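Protein Dok-7 (Mus musculus, PDB 3ML4) binds phosphoinositides through its PH domain and, as a dimeric adaptor, probably activates the receptor kinase MuSK, playing an essential part in forming neuromuscular synapses. Local coordinates at residues A9-Q14 against T106-A111; V29-S34 against L41-K46. All coordinates share one frame; numbering follows the deposited sequence.

Interaction 1 of 2, residues A9-Q14 against T106-A111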
ATOM      1  N   ALA B   9       0.178  16.230   6.668  1.00 44.11           N
ATOM      2  CA  ALA B   9       0.345  15.273   7.746  1.00 43.08           C
ATOM      3  C   ALA B   9      -0.977  14.557   7.956  1.00 42.38           C
ATOM      4  O   ALA B   9      -2.035  15.152   7.751  1.00 42.05           O
ATOM      5  CB  ALA B   9       0.759  15.993   9.010  1.00 43.10           C
ATOM      6  N   LEU B  10      -0.935  13.283   8.341  1.00 41.78           N
ATOM      7  CA  LEU B  10      -2.170  12.631   8.794  1.00 41.36           C
ATOM      8  C   LEU B  10      -2.483  13.059  10.229  1.00 40.92           C
ATOM      9  O   LEU B  10      -3.642  13.268  10.573  1.00 40.71           O
ATOM     10  CB  LEU B  10      -2.165  11.105   8.599  1.00 41.15           C
ATOM     11  CG  LEU B  10      -1.260  10.126   9.345  1.00 41.07           C
ATOM     12  CD1 LEU B  10      -1.804   9.800  10.716  1.00 41.17           C
ATOM     13  CD2 LEU B  10      -1.151   8.848   8.542  1.00 41.40           C
ATOM     14  N   VAL B  11      -1.436  13.197  11.044  1.00 40.72           N
ATOM     15  CA  VAL B  11      -1.524  13.866  12.350  1.00 40.68           C
ATOM     16  C   VAL B  11      -0.248  14.615  12.671  1.00 40.57           C
ATOM     17  O   VAL B  11       0.845  14.208  12.271  1.00 40.44           O
ATOM     18  CB  VAL B  11      -1.804  12.909  13.552  1.00 40.57           C
ATOM     19  CG1 VAL B  11      -3.286  12.609  13.686  1.00 40.49           C
ATOM     20  CG2 VAL B  11      -0.939  11.638  13.487  1.00 40.26           C
ATOM     21  N   GLU B  12      -0.406  15.704  13.411  1.00 40.56           N
ATOM     22  CA  GLU B  12       0.721  16.446  13.953  1.00 40.65           C
ATOM     23  C   GLU B  12       0.325  17.078  15.276  1.00 40.44           C
ATOM     24  O   GLU B  12      -0.843  17.395  15.494  1.00 40.31           O
ATOM     25  CB  GLU B  12       1.219  17.509  12.966  1.00 40.76           C
ATOM     26  CG  GLU B  12       0.133  18.424  12.404  1.00 40.84           C
ATOM     27  CD  GLU B  12       0.700  19.588  11.624  1.00 40.80           C
ATOM     28  OE1 GLU B  12       1.786  20.087  11.992  1.00 41.78           O
ATOM     29  OE2 GLU B  12       0.056  20.011  10.646  1.00 40.76           O
ATOM     30  N   GLY B  13       1.304  17.247  16.155  1.00 40.45           N
ATOM     31  CA  GLY B  13       1.065  17.825  17.470  1.00 40.45           C
ATOM     32  C   GLY B  13       2.260  17.692  18.381  1.00 40.45           C
ATOM     33  O   GLY B  13       3.326  17.230  17.962  1.00 40.39           O
ATOM     34  N   GLN B  14       2.089  18.101  19.634  1.00 40.71           N
ATOM     35  CA  GLN B  14       3.177  18.019  20.602  1.00 40.97           C
ATOM     36  C   GLN B  14       3.195  16.636  21.241  1.00 40.77           C
ATOM     37  O   GLN B  14       2.181  16.156  21.751  1.00 40.88           O
ATOM     38  CB  GLN B  14       3.081  19.141  21.646  1.00 41.13           C
ATOM     39  CG  GLN B  14       4.436  19.569  22.240  1.00 41.94           C
ATOM     40  CD  GLN B  14       5.356  20.272  21.235  1.00 43.04           C
ATOM     41  OE1 GLN B  14       4.938  20.641  20.134  1.00 43.26           O
ATOM     42  NE2 GLN B  14       6.617  20.459  21.620  1.00 42.93           N
ATOM     43  N   THR B 106      -6.818   6.364  16.569  1.00 33.44           N
ATOM     44  CA  THR B 106      -7.938   6.214  15.638  1.00 33.11           C
ATOM     45  C   THR B 106      -7.577   6.690  14.224  1.00 32.96           C
ATOM     46  O   THR B 106      -7.918   6.028  13.237  1.00 33.05           O
ATOM     47  CB  THR B 106      -9.197   6.963  16.141  1.00 33.21           C
ATOM     48  OG1 THR B 106      -9.429   6.642  17.518  1.00 33.28           O
ATOM     49  CG2 THR B 106     -10.430   6.588  15.323  1.00 32.63           C
ATOM     50  N   ARG B 107      -6.883   7.824  14.134  1.00 32.47           N
ATOM     51  CA  ARG B 107      -6.496   8.400  12.843  1.00 32.25           C
ATOM     52  C   ARG B 107      -5.451   7.533  12.133  1.00 31.83           C
ATOM     53  O   ARG B 107      -5.610   7.213  10.951  1.00 31.80           O
ATOM     54  CB  ARG B 107      -6.012   9.853  13.020  1.00 32.38           C
ATOM     55  CG  ARG B 107      -5.777  10.662  11.728  1.00 33.07           C
ATOM     56  CD  ARG B 107      -7.069  11.079  11.021  1.00 33.85           C
ATOM     57  NE  ARG B 107      -7.415  10.123   9.974  1.00 35.24           N
ATOM     58  CZ  ARG B 107      -7.116  10.271   8.683  1.00 35.61           C
ATOM     59  NH1 ARG B 107      -6.486  11.359   8.254  1.00 35.27           N
ATOM     60  NH2 ARG B 107      -7.462   9.328   7.815  1.00 35.60           N
ATOM     61  N   ILE B 108      -4.403   7.140  12.862  1.00 31.37           N
ATOM     62  CA  ILE B 108      -3.339   6.283  12.318  1.00 30.92           C
ATOM     63  C   ILE B 108      -3.859   4.912  11.868  1.00 30.91           C
ATOM     64  O   ILE B 108      -3.498   4.438  10.792  1.00 31.20           O
ATOM     65  CB  ILE B 108      -2.157   6.121  13.305  1.00 30.87           C
ATOM     66  CG1 ILE B 108      -1.510   7.484  13.597  1.00 31.06           C
ATOM     67  CG2 ILE B 108      -1.118   5.148  12.753  1.00 30.60           C
ATOM     68  CD1 ILE B 108      -0.508   7.487  14.748  1.00 30.75           C
ATOM     69  N   ARG B 109      -4.712   4.290  12.681  1.00 30.74           N
ATOM     70  CA  ARG B 109      -5.341   3.010  12.329  1.00 30.73           C
ATOM     71  C   ARG B 109      -6.025   3.024  10.969  1.00 30.69           C
ATOM     72  O   ARG B 109      -5.713   2.204  10.108  1.00 30.66           O
ATOM     73  CB  ARG B 109      -6.352   2.586  13.393  1.00 30.66           C
ATOM     74  CG  ARG B 109      -5.777   1.656  14.409  1.00 31.07           C
ATOM     75  CD  ARG B 109      -6.828   1.172  15.386  1.00 32.63           C
ATOM     76  NE  ARG B 109      -6.530  -0.209  15.747  1.00 33.63           N
ATOM     77  CZ  ARG B 109      -5.692  -0.582  16.707  1.00 34.00           C
ATOM     78  NH1 ARG B 109      -5.067   0.315  17.466  1.00 34.75           N
ATOM     79  NH2 ARG B 109      -5.489  -1.869  16.914  1.00 34.56           N
ATOM     80  N   TYR B 110      -6.959   3.957  10.788  1.00 30.64           N
ATOM     81  CA  TYR B 110      -7.723   4.060   9.554  1.00 30.58           C
ATOM     82  C   TYR B 110      -6.810   4.283   8.355  1.00 30.38           C
ATOM     83  O   TYR B 110      -6.971   3.645   7.316  1.00 30.34           O
ATOM     84  CB  TYR B 110      -8.739   5.193   9.660  1.00 31.16           C
ATOM     85  CG  TYR B 110      -9.529   5.420   8.394  1.00 32.21           C
ATOM     86  CD1 TYR B 110     -10.697   4.701   8.144  1.00 32.98           C
ATOM     87  CD2 TYR B 110      -9.103   6.344   7.437  1.00 32.24           C
ATOM     88  CE1 TYR B 110     -11.422   4.904   6.976  1.00 32.98           C
ATOM     89  CE2 TYR B 110      -9.818   6.548   6.272  1.00 32.25           C
ATOM     90  CZ  TYR B 110     -10.979   5.828   6.050  1.00 32.54           C
ATOM     91  OH  TYR B 110     -11.699   6.032   4.895  1.00 33.16           O
ATOM     92  N   ALA B 111      -5.843   5.183   8.519  1.00 30.17           N
ATOM     93  CA  ALA B 111      -4.915   5.541   7.450  1.00 29.70           C
ATOM     94  C   ALA B 111      -4.069   4.374   6.946  1.00 29.43           C
ATOM     95  O   ALA B 111      -3.764   4.304   5.756  1.00 29.10           O
ATOM     96  CB  ALA B 111      -4.028   6.677   7.892  1.00 29.84           C
TER
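Leu10 meets the helix 98-112 with both of its methyls. CD1 rests 3.7 Å from Ile108 CG1, and CD2 lies 3.7 Å from Ala111 CB, one turn further on in the helix. The fork of the leucine thus grips two residues on the same helical flank. With CG between the backbone N and the carbonyl carbon (chi1 67°), both methyls are carried to Ile108 and Ala111, and the side chain crosses that of Ile108 at about a right angle. Val11 divides its branches: CG2 approaches Ile108 CG1 at 4.2 Å, while CG1 lies against the Arg107 methylene CG at 3.7 Å, the two side chains running past each other in opposite directions.

The polar side of the contact is slight, and no hydrogen bond joins the segments. Arg107 CG comes within 3.6 Å of Leu10 O, whereas the guanidinium NH1 stays 4.1 Å from that oxygen and approaches obliquely. With CG anti to the backbone N (chi1 -171°), the aliphatic stem of Arg107 runs along Val11 CG1 and the Leu10 carbonyl. An alanine in its place is likely to leave Val11 CG1 only partly covered and open a gap beside the Leu10 carbonyl.

Leu10 and Val11 can both face the helix because they form a classic beta bulge opposite Leu30. The arrangement is that of a PH domain, whose C-terminal helix packs against one end of the beta barrel.

Interaction 2 of 2, residues V29-S34 against L41-K46; sequences VLRKPS and LMLVYK
Val29 and Leu43 pack closely at one end of the contact, joined by a reciprocal pair of backbone hydrogen bonds, Val29 N to Leu43 O and Leu43 N to Val29 O, each 2.7 Å. On the face of the sheet that carries both side chains, Val29 CB lies 3.8 Å from Leu43 CB, and Val29 CG2 reaches the edge of the Tyr45 ring, 3.5 Å from CE1. The intervening non-hydrogen-bonded pair turns to the other face, where Leu30 and Met42, a selenomethionine, lie side by side with Leu30 CD2 3.8 Å from Met42 CG.

Toward the turn the backbone bonds continue through Arg31 and Leu41, and Leu41 remains well packed. Its CD2 sits over one face of the Arg31 guanidinium, 4.0 Å from NE; the arginine chain, extended from CG (chi2 174°), carries the guanidinium alongside the leucine, and Glu7 takes NH2 in a salt bridge. Looser is partly exposed Pro33, which merely brushes past, its CG 4.1 Å from Leu41 CB. The bound peptide packs on Arg31, Pro33, Leu41 and Leu43, and Val204 of the second subunit also touches Arg31.

This antiparallel hairpin lies inside the PH sheet, with strand 11-17 beyond strand 24-31 and strand 59-71 flanking strand 40-45.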
ATOM      1  N   VAL B  29       5.439  15.254  13.212  1.00 41.38           N
ATOM      2  CA  VAL B  29       4.607  15.110  12.021  1.00 41.26           C
ATOM      3  C   VAL B  29       4.637  13.655  11.543  1.00 41.11           C
ATOM      4  O   VAL B  29       5.708  13.102  11.263  1.00 40.91           O
ATOM      5  CB  VAL B  29       5.069  16.070  10.884  1.00 41.28           C
ATOM      6  CG1 VAL B  29       4.484  15.666   9.530  1.00 41.26           C
ATOM      7  CG2 VAL B  29       4.702  17.507  11.215  1.00 41.28           C
ATOM      8  N   LEU B  30       3.459  13.040  11.464  1.00 40.97           N
ATOM      9  CA  LEU B  30       3.328  11.706  10.887  1.00 40.92           C
ATOM     10  C   LEU B  30       2.571  11.759   9.582  1.00 40.96           C
ATOM     11  O   LEU B  30       1.493  12.354   9.500  1.00 40.86           O
ATOM     12  CB  LEU B  30       2.635  10.740  11.853  1.00 40.81           C
ATOM     13  CG  LEU B  30       3.478  10.220  13.019  1.00 41.00           C
ATOM     14  CD1 LEU B  30       2.641   9.332  13.920  1.00 40.77           C
ATOM     15  CD2 LEU B  30       4.739   9.478  12.536  1.00 40.67           C
ATOM     16  N   ARG B  31       3.153  11.143   8.558  1.00 41.26           N
ATOM     17  CA  ARG B  31       2.497  11.009   7.258  1.00 41.51           C
ATOM     18  C   ARG B  31       2.937   9.748   6.524  1.00 41.52           C
ATOM     19  O   ARG B  31       4.043   9.246   6.737  1.00 41.42           O
ATOM     20  CB  ARG B  31       2.713  12.261   6.389  1.00 41.46           C
ATOM     21  CG  ARG B  31       4.092  12.430   5.740  1.00 41.58           C
ATOM     22  CD  ARG B  31       4.025  13.634   4.810  1.00 41.87           C
ATOM     23  NE  ARG B  31       5.188  13.856   3.952  1.00 42.15           N
ATOM     24  CZ  ARG B  31       5.374  13.277   2.767  1.00 42.27           C
ATOM     25  NH1 ARG B  31       4.502  12.391   2.310  1.00 42.08           N
ATOM     26  NH2 ARG B  31       6.447  13.570   2.045  1.00 42.72           N
ATOM     27  N   LYS B  32       2.051   9.238   5.673  1.00 41.77           N
ATOM     28  CA  LYS B  32       2.369   8.129   4.779  1.00 41.91           C
ATOM     29  C   LYS B  32       3.306   8.628   3.679  1.00 42.22           C
ATOM     30  O   LYS B  32       3.007   9.636   3.036  1.00 42.13           O
ATOM     31  CB  LYS B  32       1.086   7.559   4.168  1.00 41.82           C
ATOM     32  CG  LYS B  32       0.198   6.812   5.160  1.00 41.93           C
ATOM     33  CD  LYS B  32      -1.238   6.678   4.660  1.00 42.87           C
ATOM     34  CE  LYS B  32      -1.464   5.410   3.835  1.00 43.36           C
ATOM     35  NZ  LYS B  32      -0.959   5.520   2.442  1.00 44.32           N
ATOM     36  N   PRO B  33       4.450   7.938   3.475  1.00 42.67           N
ATOM     37  CA  PRO B  33       5.448   8.288   2.449  1.00 42.93           C
ATOM     38  C   PRO B  33       4.884   8.241   1.034  1.00 43.22           C
ATOM     39  O   PRO B  33       5.352   8.966   0.157  1.00 43.14           O
ATOM     40  CB  PRO B  33       6.522   7.200   2.608  1.00 42.83           C
ATOM     41  CG  PRO B  33       6.338   6.677   3.986  1.00 42.75           C
ATOM     42  CD  PRO B  33       4.867   6.752   4.249  1.00 42.75           C
ATOM     43  N   SER B  34       3.889   7.382   0.828  1.00 43.59           N
ATOM     44  CA  SER B  34       3.220   7.240  -0.455  1.00 44.10           C
ATOM     45  C   SER B  34       1.740   6.933  -0.234  1.00 44.49           C
ATOM     46  O   SER B  34       1.365   6.482   0.853  1.00 44.63           O
ATOM     47  CB  SER B  34       3.884   6.140  -1.280  1.00 44.03           C
ATOM     48  OG  SER B  34       3.791   4.879  -0.643  1.00 44.47           O
ATOM     49  N   LEU B  41       6.239   7.954   7.691  1.00 47.33           N
ATOM     50  CA  LEU B  41       7.342   8.894   7.772  1.00 47.41           C
ATOM     51  C   LEU B  41       7.184   9.746   9.022  1.00 47.64           C
ATOM     52  O   LEU B  41       6.149  10.386   9.231  1.00 47.43           O
ATOM     53  CB  LEU B  41       7.409   9.774   6.518  1.00 47.36           C
ATOM     54  CG  LEU B  41       8.554  10.786   6.382  1.00 46.96           C
ATOM     55  CD1 LEU B  41       9.907  10.103   6.275  1.00 46.67           C
ATOM     56  CD2 LEU B  41       8.322  11.690   5.183  1.00 47.32           C
HETATM   57  N   MSE B  42       8.213   9.723   9.859  1.00 48.19           N
HETATM   58  CA  MSE B  42       8.265  10.559  11.043  1.00 49.29           C
HETATM   59  C   MSE B  42       9.049  11.815  10.700  1.00 48.96           C
HETATM   60  O   MSE B  42      10.189  11.732  10.239  1.00 48.95           O
HETATM   61  CB  MSE B  42       8.946   9.826  12.201  1.00 49.09           C
HETATM   62  CG  MSE B  42       8.427   8.421  12.468  1.00 49.97           C
HETATM   63 SE   MSE B  42       8.882   7.791  14.267  1.00 51.85          SE
HETATM   64  CE  MSE B  42       7.620   8.887  15.280  1.00 50.72           C
ATOM     65  N   LEU B  43       8.429  12.972  10.904  1.00 49.07           N
ATOM     66  CA  LEU B  43       9.111  14.249  10.718  1.00 49.15           C
ATOM     67  C   LEU B  43       9.113  15.026  12.028  1.00 49.33           C
ATOM     68  O   LEU B  43       8.060  15.437  12.513  1.00 49.17           O
ATOM     69  CB  LEU B  43       8.466  15.062   9.587  1.00 48.97           C
ATOM     70  CG  LEU B  43       8.488  14.478   8.164  1.00 48.80           C
ATOM     71  CD1 LEU B  43       7.747  15.395   7.199  1.00 48.38           C
ATOM     72  CD2 LEU B  43       9.906  14.205   7.660  1.00 48.04           C
ATOM     73  N   VAL B  44      10.302  15.206  12.597  1.00 49.83           N
ATOM     74  CA  VAL B  44      10.450  15.854  13.902  1.00 50.45           C
ATOM     75  C   VAL B  44      11.029  17.262  13.798  1.00 50.84           C
ATOM     76  O   VAL B  44      12.099  17.474  13.225  1.00 50.76           O
ATOM     77  CB  VAL B  44      11.340  15.025  14.860  1.00 50.53           C
ATOM     78  CG1 VAL B  44      11.260  15.578  16.273  1.00 50.38           C
ATOM     79  CG2 VAL B  44      10.932  13.566  14.848  1.00 50.55           C
ATOM     80  N   TYR B  45      10.304  18.213  14.373  1.00 51.54           N
ATOM     81  CA  TYR B  45      10.755  19.595  14.479  1.00 52.20           C
ATOM     82  C   TYR B  45      10.965  19.931  15.954  1.00 52.76           C
ATOM     83  O   TYR B  45      10.405  19.262  16.829  1.00 52.97           O
ATOM     84  CB  TYR B  45       9.718  20.535  13.862  1.00 52.10           C
ATOM     85  CG  TYR B  45       9.298  20.170  12.448  1.00 52.06           C
ATOM     86  CD1 TYR B  45       8.315  19.205  12.222  1.00 51.77           C
ATOM     87  CD2 TYR B  45       9.873  20.796  11.340  1.00 51.83           C
ATOM     88  CE1 TYR B  45       7.921  18.867  10.933  1.00 51.66           C
ATOM     89  CE2 TYR B  45       9.482  20.465  10.041  1.00 51.76           C
ATOM     90  CZ  TYR B  45       8.504  19.499   9.849  1.00 51.79           C
ATOM     91  OH  TYR B  45       8.101  19.155   8.579  1.00 51.49           O
ATOM     92  N   LYS B  46      11.771  20.954  16.233  1.00 53.39           N
ATOM     93  CA  LYS B  46      12.018  21.384  17.613  1.00 53.93           C
ATOM     94  C   LYS B  46      10.748  21.932  18.263  1.00 54.37           C
ATOM     95  O   LYS B  46      10.445  21.615  19.418  1.00 54.57           O
ATOM     96  CB  LYS B  46      13.138  22.425  17.669  1.00 53.90           C
TER

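Overall arrangement
Both interactions belong to the PH domain, and their centres are 10 Å apart. Along the chain, both segments of interaction 2 fall between those of interaction 1: 9-14, 29-34, 41-46, then 106-111, on helix 98-112. Strand 24-31 connects them, pairing with 40-45 on one side and with 11-17 on the other, where Leu10 N to Leu30 O (2.8 Å) and Leu30 N to Val11 O (3.0 Å) are probable hydrogen bonds. Leu30 also touches Ile108, linking the hairpin directly to the helix. Interaction 1 thus brings the C-terminal helix against the sheet, while interaction 2 also faces the bound peptide and second subunit of this dimeric adaptor.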